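Local coordinates for farnesyl diphosphate synthase (Rhodobacter capsulatus, PDB 3M0G), which probably catalyses the magnesium-dependent condensation of farnesyl diphosphate with isopentenyl diphosphate to give geranylgeranyl diphosphate, at residues L48-A53 with A61-A66; A189-I192 with D197-P200; T206-A211 with R282-R287; A265-Y270 with S275-C280. One frame throughout, in Å; residues are numbered along the deposited sequence.

Contact 1. Residues L48-A53 with A61-A66; sequences LAIESA and AQAMPA. Unlike the reference sequence in segment 61-66: Ala-61 (reference Glu).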
# COMPACT_ATOMS: atom_id res chain seq x y z
N LEU B 48 -16.26 -10.34 -8.74
CA LEU B 48 -17.17 -9.24 -8.42
C LEU B 48 -16.86 -7.91 -9.13
O LEU B 48 -17.79 -7.15 -9.47
CB LEU B 48 -17.18 -8.99 -6.90
CG LEU B 48 -17.88 -10.01 -6.00
CD1 LEU B 48 -17.64 -9.58 -4.56
CD2 LEU B 48 -19.36 -10.03 -6.27
N ALA B 49 -15.58 -7.66 -9.38
CA ALA B 49 -15.14 -6.47 -10.08
C ALA B 49 -15.56 -6.59 -11.53
O ALA B 49 -16.20 -5.69 -12.09
CB ALA B 49 -13.62 -6.33 -9.99
N ILE B 50 -15.22 -7.73 -12.13
CA ILE B 50 -15.53 -7.97 -13.55
C ILE B 50 -17.04 -8.05 -13.81
O ILE B 50 -17.53 -7.65 -14.90
CB ILE B 50 -14.83 -9.26 -14.06
CG1 ILE B 50 -13.32 -9.02 -14.17
CG2 ILE B 50 -15.41 -9.70 -15.42
CD1 ILE B 50 -12.44 -10.28 -14.20
N GLU B 51 -17.75 -8.63 -12.85
CA GLU B 51 -19.17 -8.83 -13.00
C GLU B 51 -19.93 -7.53 -12.82
O GLU B 51 -20.91 -7.28 -13.49
CB GLU B 51 -19.67 -9.90 -12.04
CG GLU B 51 -19.09 -11.30 -12.32
CD GLU B 51 -19.19 -11.72 -13.77
OE1 GLU B 51 -20.31 -12.00 -14.26
OE2 GLU B 51 -18.12 -11.79 -14.42
N SER B 52 -19.45 -6.69 -11.91
CA SER B 52 -20.10 -5.41 -11.66
C SER B 52 -19.77 -4.43 -12.76
O SER B 52 -20.56 -3.52 -13.02
CB SER B 52 -19.70 -4.86 -10.28
OG SER B 52 -18.31 -4.60 -10.21
N ALA B 53 -18.63 -4.61 -13.43
CA ALA B 53 -18.29 -3.81 -14.61
C ALA B 53 -19.21 -4.19 -15.76
O ALA B 53 -19.77 -3.32 -16.43
CB ALA B 53 -16.83 -4.00 -15.01
N ALA B 61 -11.73 -7.00 -20.39
CA ALA B 61 -10.44 -6.39 -20.73
C ALA B 61 -10.28 -4.97 -20.16
O ALA B 61 -9.21 -4.63 -19.60
CB ALA B 61 -10.24 -6.40 -22.24
N GLN B 62 -11.32 -4.15 -20.27
CA GLN B 62 -11.29 -2.83 -19.62
C GLN B 62 -11.30 -2.94 -18.09
O GLN B 62 -10.67 -2.14 -17.40
CB GLN B 62 -12.43 -1.94 -20.11
CG GLN B 62 -12.45 -0.55 -19.47
CD GLN B 62 -13.55 0.34 -20.01
OE1 GLN B 62 -14.07 0.13 -21.11
NE2 GLN B 62 -13.92 1.33 -19.23
N ALA B 63 -12.02 -3.93 -17.56
CA ALA B 63 -12.13 -4.12 -16.08
C ALA B 63 -10.94 -4.84 -15.44
O ALA B 63 -10.77 -4.79 -14.21
CB ALA B 63 -13.41 -4.88 -15.74
N MSE B 64 -10.13 -5.52 -16.25
CA MSE B 64 -9.11 -6.44 -15.72
C MSE B 64 -8.10 -5.83 -14.71
O MSE B 64 -7.83 -6.45 -13.66
CB MSE B 64 -8.37 -7.16 -16.84
CG MSE B 64 -7.30 -8.11 -16.34
SE MSE B 64 -8.10 -9.59 -15.37
CE MSE B 64 -9.03 -10.39 -16.84
N PRO B 65 -7.54 -4.63 -15.02
CA PRO B 65 -6.61 -4.05 -14.04
C PRO B 65 -7.25 -3.86 -12.66
O PRO B 65 -6.55 -3.95 -11.67
CB PRO B 65 -6.23 -2.71 -14.66
CG PRO B 65 -6.49 -2.90 -16.14
CD PRO B 65 -7.68 -3.78 -16.21
N ALA B 66 -8.55 -3.59 -12.61
CA ALA B 66 -9.24 -3.45 -11.33
C ALA B 66 -9.37 -4.80 -10.62
O ALA B 66 -9.19 -4.89 -9.40
CB ALA B 66 -10.60 -2.79 -11.51

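Contact 2. Residues A189-I192 with D197-P200; sequences AGAI and DRGP. Unlike the reference sequence in segment 197-200: Gly-199 (reference Ala), Pro-200 (reference Leu).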
# COMPACT_ATOMS: atom_id res chain seq x y z
N ALA B 189 -16.50 -1.58 -7.95
CA ALA B 189 -15.50 -1.26 -8.97
C ALA B 189 -16.13 -1.07 -10.35
O ALA B 189 -15.70 -0.20 -11.11
CB ALA B 189 -14.41 -2.36 -9.00
N GLY B 190 -17.15 -1.86 -10.67
CA GLY B 190 -17.86 -1.71 -11.96
C GLY B 190 -18.61 -0.39 -12.05
O GLY B 190 -18.61 0.27 -13.10
N ALA B 191 -19.24 0.02 -10.95
CA ALA B 191 -19.91 1.32 -10.90
C ALA B 191 -18.92 2.50 -10.96
O ALA B 191 -19.18 3.49 -11.65
CB ALA B 191 -20.81 1.42 -9.68
N ILE B 192 -17.78 2.39 -10.26
CA ILE B 192 -16.70 3.41 -10.33
C ILE B 192 -16.23 3.64 -11.76
O ILE B 192 -16.15 4.79 -12.21
CB ILE B 192 -15.50 3.09 -9.39
CG1 ILE B 192 -15.97 3.10 -7.94
CG2 ILE B 192 -14.31 4.08 -9.60
CD1 ILE B 192 -15.05 2.39 -6.93
N ASP B 197 -24.10 5.30 -10.24
CA ASP B 197 -24.56 5.09 -8.87
C ASP B 197 -23.86 3.88 -8.25
O ASP B 197 -23.90 2.79 -8.82
CB ASP B 197 -26.08 4.86 -8.86
CG ASP B 197 -26.73 5.20 -7.52
OD1 ASP B 197 -26.05 5.20 -6.48
OD2 ASP B 197 -27.95 5.47 -7.52
N ARG B 198 -23.22 4.11 -7.11
CA ARG B 198 -22.49 3.09 -6.35
C ARG B 198 -23.35 2.46 -5.28
O ARG B 198 -22.98 1.43 -4.72
CB ARG B 198 -21.25 3.72 -5.69
CG ARG B 198 -19.98 3.70 -6.53
CD ARG B 198 -18.75 3.58 -5.62
NE ARG B 198 -17.99 4.81 -5.60
CZ ARG B 198 -17.13 5.16 -4.65
NH1 ARG B 198 -16.89 4.39 -3.59
NH2 ARG B 198 -16.51 6.32 -4.77
N GLY B 199 -24.51 3.08 -5.02
CA GLY B 199 -25.47 2.68 -3.99
C GLY B 199 -25.92 1.23 -3.90
O GLY B 199 -25.72 0.59 -2.87
N PRO B 200 -26.56 0.71 -4.98
CA PRO B 200 -27.00 -0.68 -5.04
C PRO B 200 -25.89 -1.72 -4.87
O PRO B 200 -26.10 -2.71 -4.22
CB PRO B 200 -27.61 -0.81 -6.44
CG PRO B 200 -28.05 0.56 -6.79
CD PRO B 200 -27.11 1.51 -6.09

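Contact 3. Residues T206-A211 with R282-R287; sequences TALGLA and RYVIER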
# COMPACT_ATOMS: atom_id res chain seq x y z
N THR B 206 -22.46 -5.09 1.34
CA THR B 206 -22.64 -5.06 2.80
C THR B 206 -23.34 -6.35 3.25
O THR B 206 -22.90 -6.99 4.22
CB THR B 206 -23.48 -3.81 3.24
OG1 THR B 206 -22.88 -2.61 2.75
CG2 THR B 206 -23.61 -3.74 4.75
N ALA B 207 -24.40 -6.75 2.55
CA ALA B 207 -25.12 -7.99 2.87
C ALA B 207 -24.32 -9.25 2.50
O ALA B 207 -24.20 -10.16 3.32
CB ALA B 207 -26.50 -8.02 2.24
N LEU B 208 -23.77 -9.27 1.28
CA LEU B 208 -22.88 -10.35 0.83
C LEU B 208 -21.66 -10.60 1.73
O LEU B 208 -21.30 -11.76 2.00
CB LEU B 208 -22.43 -10.11 -0.63
CG LEU B 208 -21.44 -11.11 -1.24
CD1 LEU B 208 -22.00 -12.53 -1.22
CD2 LEU B 208 -21.03 -10.74 -2.68
N GLY B 209 -21.03 -9.52 2.19
CA GLY B 209 -19.84 -9.61 3.01
C GLY B 209 -20.10 -10.29 4.34
O GLY B 209 -19.32 -11.14 4.79
N LEU B 210 -21.21 -9.93 4.96
CA LEU B 210 -21.59 -10.60 6.21
C LEU B 210 -22.06 -12.05 5.99
O LEU B 210 -21.68 -12.93 6.77
CB LEU B 210 -22.61 -9.76 6.98
CG LEU B 210 -23.06 -10.26 8.36
CD1 LEU B 210 -21.89 -10.61 9.25
CD2 LEU B 210 -23.97 -9.22 9.00
N ALA B 211 -22.84 -12.32 4.94
CA ALA B 211 -23.15 -13.71 4.57
C ALA B 211 -21.88 -14.53 4.34
O ALA B 211 -21.83 -15.71 4.67
CB ALA B 211 -24.04 -13.76 3.30
N ARG B 282 -25.72 -16.29 -3.60
CA ARG B 282 -26.29 -17.58 -3.20
C ARG B 282 -25.18 -18.63 -3.10
O ARG B 282 -25.17 -19.44 -2.18
CB ARG B 282 -27.35 -18.02 -4.23
CG ARG B 282 -28.58 -17.16 -4.23
CD ARG B 282 -29.75 -17.87 -4.84
NE ARG B 282 -29.56 -18.16 -6.26
CZ ARG B 282 -29.76 -17.29 -7.25
NH1 ARG B 282 -30.13 -16.04 -6.98
NH2 ARG B 282 -29.58 -17.67 -8.52
N TYR B 283 -24.26 -18.60 -4.06
CA TYR B 283 -23.08 -19.47 -4.05
C TYR B 283 -22.23 -19.28 -2.78
O TYR B 283 -21.74 -20.27 -2.22
CB TYR B 283 -22.26 -19.23 -5.32
CG TYR B 283 -20.77 -19.52 -5.26
CD1 TYR B 283 -19.85 -18.48 -5.12
CD2 TYR B 283 -20.28 -20.82 -5.37
CE1 TYR B 283 -18.48 -18.73 -5.08
CE2 TYR B 283 -18.91 -21.09 -5.33
CZ TYR B 283 -18.02 -20.04 -5.19
OH TYR B 283 -16.66 -20.29 -5.15
N VAL B 284 -22.08 -18.04 -2.31
CA VAL B 284 -21.26 -17.79 -1.11
C VAL B 284 -21.72 -18.65 0.07
O VAL B 284 -20.89 -19.10 0.86
CB VAL B 284 -21.17 -16.28 -0.71
CG1 VAL B 284 -22.46 -15.79 -0.06
CG2 VAL B 284 -20.03 -16.07 0.25
N ILE B 285 -23.03 -18.90 0.15
CA ILE B 285 -23.62 -19.65 1.26
C ILE B 285 -24.07 -21.08 0.91
O ILE B 285 -24.54 -21.81 1.78
CB ILE B 285 -24.81 -18.88 1.93
CG1 ILE B 285 -26.00 -18.75 0.97
CG2 ILE B 285 -24.35 -17.52 2.47
CD1 ILE B 285 -27.31 -18.41 1.66
N GLU B 286 -23.95 -21.46 -0.37
CA GLU B 286 -24.36 -22.80 -0.82
C GLU B 286 -23.24 -23.83 -0.78
O GLU B 286 -22.98 -24.52 -1.78
CB GLU B 286 -24.93 -22.73 -2.24
CG GLU B 286 -26.42 -22.47 -2.34
CD GLU B 286 -26.80 -21.68 -3.59
OE1 GLU B 286 -27.56 -20.70 -3.45
OE2 GLU B 286 -26.31 -22.02 -4.69
N ARG B 287 -22.59 -23.94 0.37
CA ARG B 287 -21.51 -24.90 0.55
C ARG B 287 -21.69 -25.62 1.88
O ARG B 287 -22.66 -26.35 2.07
CB ARG B 287 -20.14 -24.22 0.46
CG ARG B 287 -19.79 -23.72 -0.95
CD ARG B 287 -18.30 -23.48 -1.14
NE ARG B 287 -17.94 -23.35 -2.56
CZ ARG B 287 -16.70 -23.22 -3.02
NH1 ARG B 287 -15.66 -23.20 -2.20
NH2 ARG B 287 -16.49 -23.11 -4.33

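Contact 4. Residues A265-Y270 with S275-C280; sequences AALAPY and STLRAC. Unlike the reference sequence in segment 275-280: Ser-275 (reference Ala).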
# COMPACT_ATOMS: atom_id res chain seq x y z
N ALA B 265 -31.93 -8.28 -3.24
CA ALA B 265 -32.92 -7.20 -3.32
C ALA B 265 -32.24 -5.86 -3.62
O ALA B 265 -32.78 -5.02 -4.33
CB ALA B 265 -33.73 -7.12 -2.01
N ALA B 266 -31.03 -5.67 -3.08
CA ALA B 266 -30.24 -4.46 -3.37
C ALA B 266 -30.01 -4.22 -4.87
O ALA B 266 -29.77 -3.08 -5.29
CB ALA B 266 -28.92 -4.49 -2.62
N LEU B 267 -30.12 -5.28 -5.68
CA LEU B 267 -29.79 -5.19 -7.11
C LEU B 267 -31.02 -5.10 -8.03
O LEU B 267 -30.90 -5.07 -9.26
CB LEU B 267 -28.86 -6.34 -7.52
CG LEU B 267 -27.48 -6.41 -6.85
CD1 LEU B 267 -26.73 -7.60 -7.41
CD2 LEU B 267 -26.66 -5.15 -7.03
N ALA B 268 -32.20 -5.00 -7.41
CA ALA B 268 -33.45 -4.75 -8.13
C ALA B 268 -33.39 -3.64 -9.20
O ALA B 268 -33.98 -3.81 -10.26
CB ALA B 268 -34.61 -4.51 -7.15
N PRO B 269 -32.65 -2.53 -8.95
CA PRO B 269 -32.52 -1.50 -10.00
C PRO B 269 -32.06 -2.06 -11.36
O PRO B 269 -32.58 -1.64 -12.40
CB PRO B 269 -31.45 -0.56 -9.44
CG PRO B 269 -31.57 -0.68 -7.98
CD PRO B 269 -32.04 -2.08 -7.68
N TYR B 270 -31.11 -3.00 -11.33
CA TYR B 270 -30.50 -3.56 -12.54
C TYR B 270 -31.36 -4.60 -13.29
O TYR B 270 -30.97 -5.06 -14.36
CB TYR B 270 -29.13 -4.17 -12.21
CG TYR B 270 -28.15 -3.22 -11.56
CD1 TYR B 270 -27.57 -2.17 -12.28
CD2 TYR B 270 -27.78 -3.37 -10.23
CE1 TYR B 270 -26.66 -1.30 -11.69
CE2 TYR B 270 -26.87 -2.51 -9.62
CZ TYR B 270 -26.31 -1.48 -10.36
OH TYR B 270 -25.40 -0.63 -9.77
N SER B 275 -28.68 -11.00 -12.41
CA SER B 275 -28.84 -12.44 -12.13
C SER B 275 -27.52 -13.18 -11.85
O SER B 275 -27.47 -14.04 -10.99
CB SER B 275 -29.62 -13.12 -13.26
OG SER B 275 -28.96 -12.96 -14.49
N THR B 276 -26.44 -12.81 -12.54
CA THR B 276 -25.15 -13.43 -12.27
C THR B 276 -24.63 -13.02 -10.87
O THR B 276 -24.13 -13.86 -10.13
CB THR B 276 -24.12 -13.13 -13.38
OG1 THR B 276 -24.63 -13.62 -14.62
CG2 THR B 276 -22.79 -13.81 -13.10
N LEU B 277 -24.79 -11.75 -10.49
CA LEU B 277 -24.45 -11.34 -9.12
C LEU B 277 -25.36 -11.91 -8.03
O LEU B 277 -24.90 -12.17 -6.91
CB LEU B 277 -24.39 -9.81 -9.00
CG LEU B 277 -23.21 -9.07 -9.63
CD1 LEU B 277 -23.25 -7.60 -9.29
CD2 LEU B 277 -21.91 -9.66 -9.17
N ARG B 278 -26.65 -12.06 -8.33
CA ARG B 278 -27.58 -12.73 -7.42
C ARG B 278 -27.15 -14.19 -7.20
O ARG B 278 -27.16 -14.66 -6.07
CB ARG B 278 -29.03 -12.62 -7.92
CG ARG B 278 -29.60 -11.20 -7.78
CD ARG B 278 -31.01 -11.03 -8.37
NE ARG B 278 -31.70 -9.91 -7.70
CZ ARG B 278 -32.75 -9.26 -8.18
NH1 ARG B 278 -33.28 -9.58 -9.36
NH2 ARG B 278 -33.27 -8.26 -7.48
N ALA B 279 -26.73 -14.87 -8.25
CA ALA B 279 -26.27 -16.27 -8.14
C ALA B 279 -24.98 -16.38 -7.31
O ALA B 279 -24.82 -17.31 -6.51
CB ALA B 279 -26.11 -16.91 -9.53
N CYS B 280 -24.09 -15.40 -7.47
CA CYS B 280 -22.85 -15.38 -6.71
C CYS B 280 -23.12 -15.28 -5.20
O CYS B 280 -22.45 -15.95 -4.41
CB CYS B 280 -21.94 -14.24 -7.15
SG CYS B 280 -20.36 -14.22 -6.28

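Contact 1. Residues L48-A53 with A61-A66
Two consecutive helices, 44-55 and 60-81, form a helical hairpin here, and Ala-53 and Ala-63 bring their methyls together in it. The two CB atoms, of Ala-53 and Ala-63, are 3.6 Å apart. The same methyl of Ala-63 also faces the backbone of Ile-50, with Ala-63 CB 4.3 Å from Ile-50 CA. Small residues on both sides let the segment axes come within 8.7 Å of each other. The helices run roughly antiparallel, with 144° between their directions. A short loop joins the two helices in the all-helical fold of the polyprenyl synthases, and the segments meet through apolar groups. The second touch is made at the ends of longer side chains. Met-64, a selenomethionine, starts away from the partner helix. Its CG is anti to the backbone N (chi1 180°), and two successive turns near 66° then bring the methyl back. Met-64 CE ends 4.3 Å from Ile-50 CD1. Helix 3-23 continues this apolar patch, since Ile-50 also touches Val-10 and Met-64 touches Ala-13. Just beyond Met-64 the helix is kinked at Pro-65. Ala-66 N gives only a weak bond to Ala-63 O, at 3.0 Å.

Contact 2. Residues A189-I192 with D197-P200
Arg-198 passes along Ala-191 and then over Ile-192. From CB the chain goes on to CG, which meets a methyl, with Arg-198 CG 4.0 Å from Ala-191 CB. The chain bends at chi2 (-148°) and again at chi3 (-110°), which turns its outer half across the isoleucine. Arg-198 CD then lies 3.7 Å from Ile-192 CG1. The closest approach of the arginine side chain follows, with Arg-198 NE 3.5 Å from the same CG1 of Ile-192. At the guanidinium, Ile-192 CD1 sits 3.9 Å above the plane, offset toward the rim, with Arg-198 CZ 4.1 Å from it. One face of the flat group thus rests on the gamma and delta carbons of the isoleucine branch. At the tip, NH1 is hydrogen-bonded to Gln-188 OE1, one turn earlier on the helix that carries Ile-192. These contacts close a tight corner between helices 168-194 and 199-219 of the all-helical prenyl synthase fold. Asp-197 lies in this corner, and its backbone O is 3.5 Å from Ala-191 CB. Its side chain makes a capping bond at the start of the second helix, an Asx turn, with Gly-199 N 3.0 Å from Asp-197 OD1. The N-H points fairly straight at the oxygen (153°) but comes from above the carboxylate plane. Beyond the corner, Ile-192 also packs on Ala-135, Leu-136 and Ala-139 of helix 130-144.

Contact 3. Residues T206-A211 with R282-R287
Ala-211 N bonds to Ala-207 O at 3.0 Å, and this helical turn presents Ala-211 to Val-284 and Ile-285. Ala-211 CB is 3.9 Å from Ile-285 CG2. The backbone takes part as well, with Ala-211 O 3.8 Å from that same CG2 of Ile-285. One turn earlier, Leu-208 reaches across to the valine. With chi1 at 177° its CG swings away from its own backbone N, and chi2 near 58° then sets CD1 against the valine. Leu-208 CD1 and Val-284 CG1 are 3.5 Å apart, a tight carbon pair, and the two side chains cross obliquely. Val-284 CG1 stands between its own backbone N and carbonyl carbon (chi1 75°). From there it also approaches the alanine, with Val-284 CG1 4.2 Å from Ala-211 CB. In the all-helical fold this seam sets the last helix, 275-285, against the long helix 199-219, with 70 residues of chain between the segments. Helix 249-265 borders the seam, and its Val-260 touches both Ala-211 and Ile-285. Near the end of the modelled chain, Ile-285 N bonds to Arg-282 O at 3.2 Å. Arg-282 itself forms a salt bridge with Glu-264, while Tyr-283 packs on Leu-3 and Leu-7 of helix 3-23.

Contact 4. Residues A265-Y270 with S275-C280
Leu-267 and Leu-277 make the apolar half of this contact. Leu-267 CD1 lies 3.6 Å from Leu-277 CB. The same methyl of Leu-267 is 4.0 Å from Leu-277 CD1, and the two side chains cross at about a right angle. Arg-278 makes the other half. Its chain is extended from CG to NE, and it carries the guanidinium over to the turn. Arg-278 NH2 comes 3.4 Å from Ala-268 N, but both atoms are donors and no bond forms between them. Arg-278 NH2 is also 4.0 Å from Ala-268 CB. Ala-265 CA lies at the edge of the guanidinium, near its plane. The polar partner of NH2 is Glu-264 O, at the end of helix 249-265. A cation bonded to a carbonyl at a helix C-terminus is probably favoured by the helix dipole.

The next shell fixes the turn. Residues 265 to 268 form a type I beta turn, in which Ala-268 N bonds to Ala-265 O at 3.1 Å. Tyr-270 N then bonds to Leu-267 O at 2.9 Å in a 3-10 segment. Further out, Tyr-204 of helix 199-219 touches Leu-267 and bonds through its OH to Leu-277 O. The ring of Tyr-270 meets that of His-56 at a steep angle, about 80°. Ser-275 OG bonds to Glu-272 O where the last helix begins. The arrangement is a loop connection between two consecutive helices, 249-265 and 275-285, the last two of the all-alpha prenyl synthase fold.

How the contacts relate
Contact 1 is buried, and contacts 2, 3 and 4 are partly buried. Contacts 1 and 3 meet through apolar side chains. Contacts 1, 2 and 4 each join elements close in sequence, whereas contact 3 bridges a long stretch of chain. Contacts 2 and 4 use an arginine bonded to an oxygen outside the segments, a side-chain amide in one and a helix-end carbonyl in the other. Contacts 2 and 3 share helix 199-219, and contacts 3 and 4 share helix 275-285. Contact 4 is nested in the loop that contact 3 closes. Contact 1 touches the other three: Ser-52 reaches Gly-190, Leu-48 reaches Leu-208, and Glu-51 packs on Leu-277. Pro-200 links contact 2 to Tyr-270.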